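PDB 1ADY: histidine--tRNA ligase from Thermus thermophilus, which catalyses the ATP-dependent attachment of L-histidine to tRNA(His), releasing AMP and diphosphate. Local coordinates for residues A[107-112]-A[123-128]; A[81-86]-A[128-133]. All coordinates share one frame; numbering follows the deposited sequence.

Interaction 1: residues A[107-112]-A[123-128]. With HAM (histidyl-adenosine monophosphate), chain F.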
ATOM      1  N   ALA A 107      -0.954  -4.941   5.893  1.00 25.08           N
ATOM      2  CA  ALA A 107      -1.891  -3.829   6.022  1.00 25.60           C
ATOM      3  C   ALA A 107      -2.211  -3.421   4.594  1.00 27.76           C
ATOM      4  O   ALA A 107      -1.299  -3.251   3.777  1.00 29.73           O
ATOM      5  CB  ALA A 107      -1.252  -2.669   6.769  1.00 21.52           C
ATOM      6  N   GLY A 108      -3.493  -3.320   4.269  1.00 27.65           N
ATOM      7  CA  GLY A 108      -3.856  -2.941   2.916  1.00 27.94           C
ATOM      8  C   GLY A 108      -5.327  -2.640   2.762  1.00 27.85           C
ATOM      9  O   GLY A 108      -6.069  -2.609   3.750  1.00 32.08           O
ATOM     10  N   PRO A 109      -5.765  -2.320   1.541  1.00 25.94           N
ATOM     11  CA  PRO A 109      -7.172  -2.012   1.291  1.00 24.61           C
ATOM     12  C   PRO A 109      -8.029  -3.263   1.098  1.00 24.47           C
ATOM     13  O   PRO A 109      -7.556  -4.286   0.596  1.00 22.88           O
ATOM     14  CB  PRO A 109      -7.102  -1.175   0.018  1.00 24.40           C
ATOM     15  CG  PRO A 109      -5.970  -1.818  -0.731  1.00 22.69           C
ATOM     16  CD  PRO A 109      -4.936  -2.014   0.360  1.00 24.78           C
ATOM     17  N   MET A 110      -9.286  -3.167   1.519  1.00 23.80           N
ATOM     18  CA  MET A 110     -10.246  -4.252   1.385  1.00 24.88           C
ATOM     19  C   MET A 110     -11.456  -3.614   0.725  1.00 25.88           C
ATOM     20  O   MET A 110     -11.764  -2.447   0.985  1.00 22.79           O
ATOM     21  CB  MET A 110     -10.639  -4.801   2.749  1.00 26.55           C
ATOM     22  CG  MET A 110      -9.512  -5.443   3.530  1.00 24.16           C
ATOM     23  SD  MET A 110      -8.945  -6.987   2.816  1.00 24.44           S
ATOM     24  CE  MET A 110      -7.357  -7.160   3.629  1.00 20.79           C
ATOM     25  N   PHE A 111     -12.160  -4.383  -0.092  1.00 27.73           N
ATOM     26  CA  PHE A 111     -13.309  -3.860  -0.816  1.00 29.61           C
ATOM     27  C   PHE A 111     -14.575  -4.666  -0.583  1.00 31.75           C
ATOM     28  O   PHE A 111     -14.633  -5.870  -0.863  1.00 29.36           O
ATOM     29  CB  PHE A 111     -12.984  -3.819  -2.309  1.00 29.36           C
ATOM     30  CG  PHE A 111     -11.543  -3.498  -2.596  1.00 28.14           C
ATOM     31  CD1 PHE A 111     -11.117  -2.174  -2.687  1.00 23.10           C
ATOM     32  CD2 PHE A 111     -10.603  -4.522  -2.706  1.00 25.48           C
ATOM     33  CE1 PHE A 111      -9.778  -1.873  -2.879  1.00 21.55           C
ATOM     34  CE2 PHE A 111      -9.259  -4.232  -2.899  1.00 25.55           C
ATOM     35  CZ  PHE A 111      -8.842  -2.905  -2.984  1.00 23.50           C
ATOM     36  N   ARG A 112     -15.598  -3.976  -0.092  1.00 32.89           N
ATOM     37  CA  ARG A 112     -16.888  -4.588   0.186  1.00 34.74           C
ATOM     38  C   ARG A 112     -17.983  -3.779  -0.489  1.00 33.57           C
ATOM     39  O   ARG A 112     -18.151  -2.593  -0.211  1.00 30.33           O
ATOM     40  CB  ARG A 112     -17.149  -4.662   1.693  1.00 36.77           C
ATOM     41  CG  ARG A 112     -17.324  -6.083   2.206  1.00 36.88           C
ATOM     42  CD  ARG A 112     -16.099  -6.566   2.950  1.00 37.57           C
ATOM     43  NE  ARG A 112     -16.181  -6.241   4.371  1.00 40.35           N
ATOM     44  CZ  ARG A 112     -15.662  -6.988   5.344  1.00 41.26           C
ATOM     45  NH1 ARG A 112     -15.008  -8.110   5.063  1.00 39.84           N
ATOM     46  NH2 ARG A 112     -15.852  -6.640   6.608  1.00 39.95           N
ATOM     47  N   GLN A 123     -14.283   0.938   0.294  1.00 33.50           N
ATOM     48  CA  GLN A 123     -12.860   0.645   0.267  1.00 33.69           C
ATOM     49  C   GLN A 123     -12.306   1.135   1.590  1.00 33.44           C
ATOM     50  O   GLN A 123     -12.308   2.339   1.875  1.00 34.57           O
ATOM     51  CB  GLN A 123     -12.113   1.348  -0.867  1.00 32.85           C
ATOM     52  CG  GLN A 123     -10.633   0.944  -0.870  1.00 35.28           C
ATOM     53  CD  GLN A 123      -9.760   1.774  -1.782  1.00 38.99           C
ATOM     54  OE1 GLN A 123      -9.990   1.852  -2.987  1.00 43.38           O
ATOM     55  NE2 GLN A 123      -8.723   2.372  -1.215  1.00 36.95           N
ATOM     56  N   PHE A 124     -11.857   0.194   2.408  1.00 29.48           N
ATOM     57  CA  PHE A 124     -11.299   0.519   3.703  1.00 25.60           C
ATOM     58  C   PHE A 124      -9.942  -0.153   3.800  1.00 25.37           C
ATOM     59  O   PHE A 124      -9.524  -0.850   2.875  1.00 23.68           O
ATOM     60  CB  PHE A 124     -12.235   0.044   4.816  1.00 24.32           C
ATOM     61  CG  PHE A 124     -12.713  -1.371   4.646  1.00 25.11           C
ATOM     62  CD1 PHE A 124     -13.761  -1.664   3.781  1.00 24.20           C
ATOM     63  CD2 PHE A 124     -12.109  -2.412   5.343  1.00 25.31           C
ATOM     64  CE1 PHE A 124     -14.200  -2.976   3.618  1.00 26.55           C
ATOM     65  CE2 PHE A 124     -12.542  -3.724   5.184  1.00 24.80           C
ATOM     66  CZ  PHE A 124     -13.587  -4.007   4.320  1.00 23.90           C
ATOM     67  N   HIS A 125      -9.238   0.086   4.899  1.00 24.90           N
ATOM     68  CA  HIS A 125      -7.919  -0.504   5.107  1.00 24.98           C
ATOM     69  C   HIS A 125      -7.864  -1.159   6.479  1.00 21.85           C
ATOM     70  O   HIS A 125      -8.327  -0.578   7.464  1.00 19.40           O
ATOM     71  CB  HIS A 125      -6.835   0.575   5.034  1.00 28.20           C
ATOM     72  CG  HIS A 125      -6.788   1.302   3.728  1.00 24.96           C
ATOM     73  ND1 HIS A 125      -7.651   2.332   3.420  1.00 22.65           N
ATOM     74  CD2 HIS A 125      -5.975   1.156   2.656  1.00 25.39           C
ATOM     75  CE1 HIS A 125      -7.369   2.789   2.213  1.00 27.23           C
ATOM     76  NE2 HIS A 125      -6.356   2.093   1.729  1.00 31.02           N
ATOM     77  N   GLN A 126      -7.276  -2.347   6.549  1.00 20.34           N
ATOM     78  CA  GLN A 126      -7.169  -3.055   7.819  1.00 20.49           C
ATOM     79  C   GLN A 126      -5.830  -3.753   8.004  1.00 18.70           C
ATOM     80  O   GLN A 126      -5.184  -4.139   7.029  1.00 18.73           O
ATOM     81  CB  GLN A 126      -8.302  -4.077   7.971  1.00 22.16           C
ATOM     82  CG  GLN A 126      -8.246  -5.261   7.010  1.00 22.30           C
ATOM     83  CD  GLN A 126      -9.401  -6.251   7.199  1.00 23.01           C
ATOM     84  OE1 GLN A 126     -10.537  -5.858   7.483  1.00 13.08           O
ATOM     85  NE2 GLN A 126      -9.110  -7.538   7.023  1.00 22.29           N
ATOM     86  N   VAL A 127      -5.393  -3.847   9.256  1.00 17.93           N
ATOM     87  CA  VAL A 127      -4.149  -4.534   9.598  1.00 14.09           C
ATOM     88  C   VAL A 127      -4.597  -5.959   9.871  1.00 13.30           C
ATOM     89  O   VAL A 127      -5.561  -6.176  10.610  1.00 14.92           O
ATOM     90  CB  VAL A 127      -3.486  -3.920  10.849  1.00 12.88           C
ATOM     91  CG1 VAL A 127      -2.297  -4.758  11.286  1.00 10.84           C
ATOM     92  CG2 VAL A 127      -3.049  -2.491  10.554  1.00  8.66           C
ATOM     93  N   ASN A 128      -3.909  -6.928   9.287  1.00 12.48           N
ATOM     94  CA  ASN A 128      -4.299  -8.320   9.429  1.00 14.12           C
ATOM     95  C   ASN A 128      -3.201  -9.191  10.005  1.00 15.04           C
ATOM     96  O   ASN A 128      -2.083  -9.192   9.497  1.00 18.08           O
ATOM     97  CB  ASN A 128      -4.708  -8.841   8.047  1.00 13.17           C
ATOM     98  CG  ASN A 128      -5.407 -10.182   8.104  1.00 16.02           C
ATOM     99  OD1 ASN A 128      -6.639 -10.251   8.079  1.00 15.32           O
ATOM    100  ND2 ASN A 128      -4.627 -11.259   8.118  1.00 17.69           N
TER
HETATM  101  P   HAM F 423     -14.468  -8.630   9.849  1.00 28.07           P
HETATM  102  O1P HAM F 423     -15.130  -8.949   8.566  1.00 29.80           O
HETATM  103  O2P HAM F 423     -15.330  -8.733  11.046  1.00 30.41           O
HETATM  104  O3P HAM F 423     -13.155  -9.554   9.954  1.00 23.03           O
HETATM  105  O5' HAM F 423     -13.936  -7.122   9.889  1.00 32.03           O
HETATM  106  C5' HAM F 423     -12.957  -6.768  10.865  1.00 35.31           C
HETATM  107  C4' HAM F 423     -12.804  -5.264  10.985  1.00 37.22           C
HETATM  108  O4' HAM F 423     -12.695  -4.679   9.677  1.00 37.16           O
HETATM  109  C3' HAM F 423     -14.027  -4.615  11.600  1.00 37.07           C
HETATM  110  O3' HAM F 423     -14.054  -4.629  13.030  1.00 39.28           O
HETATM  111  C2' HAM F 423     -13.825  -3.188  11.130  1.00 38.30           C
HETATM  112  O2' HAM F 423     -12.868  -2.474  11.936  1.00 40.27           O
HETATM  113  C1' HAM F 423     -13.302  -3.382   9.715  1.00 37.50           C
HETATM  114  N9  HAM F 423     -14.315  -3.278   8.644  1.00 37.02           N
HETATM  115  C8  HAM F 423     -15.090  -4.257   8.143  1.00 35.66           C
HETATM  116  N7  HAM F 423     -15.971  -3.788   7.250  1.00 36.41           N
HETATM  117  C5  HAM F 423     -15.693  -2.484   7.221  1.00 36.50           C
HETATM  118  C6  HAM F 423     -16.374  -1.534   6.443  1.00 35.35           C
HETATM  119  N6  HAM F 423     -17.366  -1.883   5.672  1.00 35.87           N
HETATM  120  N1  HAM F 423     -15.923  -0.264   6.530  1.00 32.84           N
HETATM  121  C2  HAM F 423     -14.913   0.053   7.339  1.00 30.76           C
HETATM  122  N3  HAM F 423     -14.292  -0.843   8.109  1.00 31.34           N
HETATM  123  C4  HAM F 423     -14.678  -2.138   8.042  1.00 35.27           C
HETATM  124  C   HAM F 423     -12.261 -10.138   8.998  1.00 20.91           C
HETATM  125  O   HAM F 423     -12.150  -9.651   7.885  1.00 27.58           O
HETATM  126  CA  HAM F 423     -11.476 -11.403   9.334  1.00 21.14           C
HETATM  127  N   HAM F 423     -10.851 -11.948   8.144  1.00 18.73           N
HETATM  128  CB  HAM F 423     -10.409 -11.113  10.401  1.00 22.35           C
HETATM  129  CG  HAM F 423      -9.597 -12.318  10.766  1.00 23.70           C
HETATM  130  CD2 HAM F 423      -8.284 -12.598  10.584  1.00 26.80           C
HETATM  131  ND1 HAM F 423     -10.160 -13.460  11.298  1.00 24.37           N
HETATM  132  CE1 HAM F 423      -9.235 -14.396  11.400  1.00 24.89           C
HETATM  133  NE2 HAM F 423      -8.089 -13.902  10.968  1.00 25.08           N

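Interaction 2: residues A[81-86]-A[128-133]. With HAM (histidyl-adenosine monophosphate), chain F.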
ATOM      1  N   GLU A  81     -11.667  -9.462   2.373  1.00 19.52           N
ATOM      2  CA  GLU A  81     -11.094  -9.842   3.658  1.00 18.33           C
ATOM      3  C   GLU A  81      -9.790 -10.605   3.407  1.00 18.07           C
ATOM      4  O   GLU A  81      -9.626 -11.217   2.357  1.00 19.25           O
ATOM      5  CB  GLU A  81     -12.130 -10.668   4.436  1.00 18.00           C
ATOM      6  CG  GLU A  81     -11.600 -11.720   5.368  1.00 24.09           C
ATOM      7  CD  GLU A  81     -11.465 -13.074   4.713  1.00 28.29           C
ATOM      8  OE1 GLU A  81     -12.233 -13.379   3.778  1.00 35.35           O
ATOM      9  OE2 GLU A  81     -10.589 -13.841   5.135  1.00 25.39           O
ATOM     10  N   GLY A  82      -8.883 -10.590   4.379  1.00 19.32           N
ATOM     11  CA  GLY A  82      -7.588 -11.228   4.195  1.00 20.63           C
ATOM     12  C   GLY A  82      -7.303 -12.676   4.553  1.00 23.10           C
ATOM     13  O   GLY A  82      -6.516 -13.330   3.873  1.00 25.59           O
ATOM     14  N   THR A  83      -7.918 -13.189   5.608  1.00 23.09           N
ATOM     15  CA  THR A  83      -7.664 -14.561   6.049  1.00 22.19           C
ATOM     16  C   THR A  83      -7.611 -15.636   4.970  1.00 19.98           C
ATOM     17  O   THR A  83      -6.609 -16.334   4.832  1.00 18.58           O
ATOM     18  CB  THR A  83      -8.701 -15.002   7.070  1.00 20.24           C
ATOM     19  OG1 THR A  83      -8.951 -13.936   7.985  1.00 19.61           O
ATOM     20  CG2 THR A  83      -8.220 -16.230   7.803  1.00 18.94           C
ATOM     21  N   ALA A  84      -8.696 -15.765   4.220  1.00 18.14           N
ATOM     22  CA  ALA A  84      -8.781 -16.759   3.169  1.00 20.86           C
ATOM     23  C   ALA A  84      -7.544 -16.670   2.274  1.00 24.67           C
ATOM     24  O   ALA A  84      -6.888 -17.678   1.996  1.00 25.90           O
ATOM     25  CB  ALA A  84     -10.042 -16.548   2.363  1.00 19.93           C
ATOM     26  N   ALA A  85      -7.177 -15.447   1.905  1.00 26.86           N
ATOM     27  CA  ALA A  85      -6.018 -15.207   1.055  1.00 23.80           C
ATOM     28  C   ALA A  85      -4.740 -15.674   1.731  1.00 22.72           C
ATOM     29  O   ALA A  85      -3.914 -16.350   1.115  1.00 22.93           O
ATOM     30  CB  ALA A  85      -5.916 -13.728   0.706  1.00 26.80           C
ATOM     31  N   MET A  86      -4.586 -15.327   3.004  1.00 21.75           N
ATOM     32  CA  MET A  86      -3.401 -15.712   3.765  1.00 23.27           C
ATOM     33  C   MET A  86      -3.257 -17.228   3.780  1.00 21.51           C
ATOM     34  O   MET A  86      -2.154 -17.767   3.643  1.00 19.41           O
ATOM     35  CB  MET A  86      -3.489 -15.174   5.194  1.00 24.84           C
ATOM     36  CG  MET A  86      -3.471 -13.659   5.280  1.00 28.62           C
ATOM     37  SD  MET A  86      -1.828 -12.980   5.007  1.00 32.64           S
ATOM     38  CE  MET A  86      -1.583 -12.096   6.584  1.00 36.00           C
ATOM     39  N   ASN A 128      -3.909  -6.928   9.287  1.00 12.48           N
ATOM     40  CA  ASN A 128      -4.299  -8.320   9.429  1.00 14.12           C
ATOM     41  C   ASN A 128      -3.201  -9.191  10.005  1.00 15.04           C
ATOM     42  O   ASN A 128      -2.083  -9.192   9.497  1.00 18.08           O
ATOM     43  CB  ASN A 128      -4.708  -8.841   8.047  1.00 13.17           C
ATOM     44  CG  ASN A 128      -5.407 -10.182   8.104  1.00 16.02           C
ATOM     45  OD1 ASN A 128      -6.639 -10.251   8.079  1.00 15.32           O
ATOM     46  ND2 ASN A 128      -4.627 -11.259   8.118  1.00 17.69           N
ATOM     47  N   TYR A 129      -3.535  -9.954  11.046  1.00 18.93           N
ATOM     48  CA  TYR A 129      -2.589 -10.863  11.697  1.00 20.34           C
ATOM     49  C   TYR A 129      -3.096 -12.299  11.612  1.00 20.16           C
ATOM     50  O   TYR A 129      -4.288 -12.542  11.794  1.00 20.72           O
ATOM     51  CB  TYR A 129      -2.385 -10.484  13.162  1.00 19.95           C
ATOM     52  CG  TYR A 129      -1.645 -11.535  13.946  1.00 22.32           C
ATOM     53  CD1 TYR A 129      -0.282 -11.741  13.759  1.00 26.12           C
ATOM     54  CD2 TYR A 129      -2.316 -12.343  14.856  1.00 25.09           C
ATOM     55  CE1 TYR A 129       0.402 -12.737  14.461  1.00 29.97           C
ATOM     56  CE2 TYR A 129      -1.647 -13.340  15.565  1.00 30.19           C
ATOM     57  CZ  TYR A 129      -0.287 -13.534  15.364  1.00 30.81           C
ATOM     58  OH  TYR A 129       0.379 -14.518  16.060  1.00 31.58           O
ATOM     59  N   GLU A 130      -2.171 -13.240  11.425  1.00 21.26           N
ATOM     60  CA  GLU A 130      -2.480 -14.659  11.282  1.00 19.75           C
ATOM     61  C   GLU A 130      -1.439 -15.553  11.950  1.00 20.65           C
ATOM     62  O   GLU A 130      -0.243 -15.247  11.947  1.00 19.26           O
ATOM     63  CB  GLU A 130      -2.538 -15.004   9.788  1.00 21.35           C
ATOM     64  CG  GLU A 130      -3.857 -15.577   9.290  1.00 23.78           C
ATOM     65  CD  GLU A 130      -5.042 -14.665   9.545  1.00 27.05           C
ATOM     66  OE1 GLU A 130      -5.409 -14.510  10.725  1.00 27.69           O
ATOM     67  OE2 GLU A 130      -5.622 -14.121   8.582  1.00 27.42           O
ATOM     68  N   ALA A 131      -1.903 -16.662  12.515  1.00 23.03           N
ATOM     69  CA  ALA A 131      -1.037 -17.647  13.169  1.00 22.99           C
ATOM     70  C   ALA A 131      -1.510 -19.008  12.672  1.00 23.02           C
ATOM     71  O   ALA A 131      -2.537 -19.523  13.120  1.00 24.14           O
ATOM     72  CB  ALA A 131      -1.169 -17.553  14.684  1.00 22.36           C
ATOM     73  N   LEU A 132      -0.776 -19.577  11.724  1.00 22.02           N
ATOM     74  CA  LEU A 132      -1.154 -20.853  11.127  1.00 23.29           C
ATOM     75  C   LEU A 132      -0.286 -22.053  11.503  1.00 26.36           C
ATOM     76  O   LEU A 132       0.906 -21.913  11.786  1.00 28.39           O
ATOM     77  CB  LEU A 132      -1.178 -20.703   9.605  1.00 21.99           C
ATOM     78  CG  LEU A 132      -2.084 -19.593   9.077  1.00 22.49           C
ATOM     79  CD1 LEU A 132      -1.658 -19.166   7.694  1.00 25.33           C
ATOM     80  CD2 LEU A 132      -3.516 -20.068   9.067  1.00 25.45           C
ATOM     81  N   GLY A 133      -0.900 -23.235  11.496  1.00 27.16           N
ATOM     82  CA  GLY A 133      -0.185 -24.461  11.799  1.00 25.70           C
ATOM     83  C   GLY A 133      -0.332 -25.082  13.178  1.00 25.92           C
ATOM     84  O   GLY A 133       0.310 -26.095  13.445  1.00 25.32           O
TER
HETATM   85  P   HAM F 423     -14.468  -8.630   9.849  1.00 28.07           P
HETATM   86  O1P HAM F 423     -15.130  -8.949   8.566  1.00 29.80           O
HETATM   87  O2P HAM F 423     -15.330  -8.733  11.046  1.00 30.41           O
HETATM   88  O3P HAM F 423     -13.155  -9.554   9.954  1.00 23.03           O
HETATM   89  O5' HAM F 423     -13.936  -7.122   9.889  1.00 32.03           O
HETATM   90  C5' HAM F 423     -12.957  -6.768  10.865  1.00 35.31           C
HETATM   91  C4' HAM F 423     -12.804  -5.264  10.985  1.00 37.22           C
HETATM   92  O4' HAM F 423     -12.695  -4.679   9.677  1.00 37.16           O
HETATM   93  C3' HAM F 423     -14.027  -4.615  11.600  1.00 37.07           C
HETATM   94  O3' HAM F 423     -14.054  -4.629  13.030  1.00 39.28           O
HETATM   95  C2' HAM F 423     -13.825  -3.188  11.130  1.00 38.30           C
HETATM   96  O2' HAM F 423     -12.868  -2.474  11.936  1.00 40.27           O
HETATM   97  C1' HAM F 423     -13.302  -3.382   9.715  1.00 37.50           C
HETATM   98  N9  HAM F 423     -14.315  -3.278   8.644  1.00 37.02           N
HETATM   99  C8  HAM F 423     -15.090  -4.257   8.143  1.00 35.66           C
HETATM  100  N7  HAM F 423     -15.971  -3.788   7.250  1.00 36.41           N
HETATM  101  C5  HAM F 423     -15.693  -2.484   7.221  1.00 36.50           C
HETATM  102  C6  HAM F 423     -16.374  -1.534   6.443  1.00 35.35           C
HETATM  103  N6  HAM F 423     -17.366  -1.883   5.672  1.00 35.87           N
HETATM  104  N1  HAM F 423     -15.923  -0.264   6.530  1.00 32.84           N
HETATM  105  C2  HAM F 423     -14.913   0.053   7.339  1.00 30.76           C
HETATM  106  N3  HAM F 423     -14.292  -0.843   8.109  1.00 31.34           N
HETATM  107  C4  HAM F 423     -14.678  -2.138   8.042  1.00 35.27           C
HETATM  108  C   HAM F 423     -12.261 -10.138   8.998  1.00 20.91           C
HETATM  109  O   HAM F 423     -12.150  -9.651   7.885  1.00 27.58           O
HETATM  110  CA  HAM F 423     -11.476 -11.403   9.334  1.00 21.14           C
HETATM  111  N   HAM F 423     -10.851 -11.948   8.144  1.00 18.73           N
HETATM  112  CB  HAM F 423     -10.409 -11.113  10.401  1.00 22.35           C
HETATM  113  CG  HAM F 423      -9.597 -12.318  10.766  1.00 23.70           C
HETATM  114  CD2 HAM F 423      -8.284 -12.598  10.584  1.00 26.80           C
HETATM  115  ND1 HAM F 423     -10.160 -13.460  11.298  1.00 24.37           N
HETATM  116  CE1 HAM F 423      -9.235 -14.396  11.400  1.00 24.89           C
HETATM  117  NE2 HAM F 423      -8.089 -13.902  10.968  1.00 25.08           N

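Interaction 1: residues A[107-112]-A[123-128]
F124 and M110 form the tight side of this pairing. The F124 ring has M110 CB against one face, 3.3 Å from F124 CE2, and the adenine of the bound histidyl-adenylate over the opposite face, its C5 above the ring centre. A flat aromatic suits a slot between base and strand, and F124 CG, placed between backbone N and carbonyl carbon (chi1 48°), swings the ring toward strand 107-111. R112 belongs to the same cluster: F124 CZ lies against one face of its guanidinium, the planes 59° apart, while R112 NH2 donates to the adenylate O1P at 3.1 Å. This is the motif 2 hairpin of class II synthetases, whose arginine bonds to the phosphate. Here M110 N donates to F124 O at 2.7 Å, and F124 N to M110 O at 3.0 Å.

On the other face, A107, P109 and H125 are partly exposed and meet more loosely. A107 CB meets V127 CG2 at 4.2 Å, and P109 faces H125 in a non-hydrogen-bonded pair, where proline forfeits no bond to this strand. Helix 14-33 packs on A107 and V127, strand 302-308 flanks strand 123-132, and I43 N of the second subunit donates to Q123 OE1.

Interaction 2: residues A[81-86]-A[128-133]
T83 and E130 meet where the N-terminal part of helix 83-92 faces the second strand of motif 2, in the mostly antiparallel sheet of the class II catalytic domain. Their side chains cross at about a right angle, beside the histidyl end of the adenylate.

The polar contacts centre on the E130 carboxylate. OE1 receives the ligand's imidazole NE2 at 2.8 Å, with an N-H...O angle of 153°. OE2 faces the protein: N128 ND2 donates to it at 3.1 Å from above the carboxylate plane, and T83 OG1 adds a weak bond of 3.4 Å. A two-oxygen acceptor suits this place, one oxygen serving the substrate ring while the other is held by neighbours. With an alanine in place of this glutamate, the imidazole NE2 would probably lose its acceptor and the N128 amide a bond that fixes its rotation. T83 OG1 also bonds to Y263 OH and probably accepts from the ligand's amino N.

Helix capping is a separate matter within residues 81-86, where A84 N donates to E81 OE2 at 2.8 Å on the syn side.

Van der Waals packing falls to M86. Its flexible thioether chain, bent at chi2 (-75°) and again at chi3, slides past N128 in the opposite direction, while its CG lies 4.0 Å from E130 OE2. G82 suits its place because a side chain there would probably crowd N128 OD1. At the far end of that thioether chain, M86 CE comes to rest 3.5 Å from N128 ND2.

From the N terminus, the chain first reaches residues 81-86, in the turn leading into helix 83-92, and then runs into strand 102-111. Interaction 1 closes the short loop of ten residues that turns this strand back into strand 123-132, making a hairpin. Interaction 2 closes a wider loop of 41 residues, which contains the hairpin contact whole, so the two nest and do not cross. N128 lies in both ranges but touches the partner segment only in interaction 2, and M110 SD packs on E81 CA at 3.7 Å. The helix is thus joined to the sheet of which the hairpin is part, interaction 1 at the adenylate's base and phosphate, interaction 2 at its histidyl end.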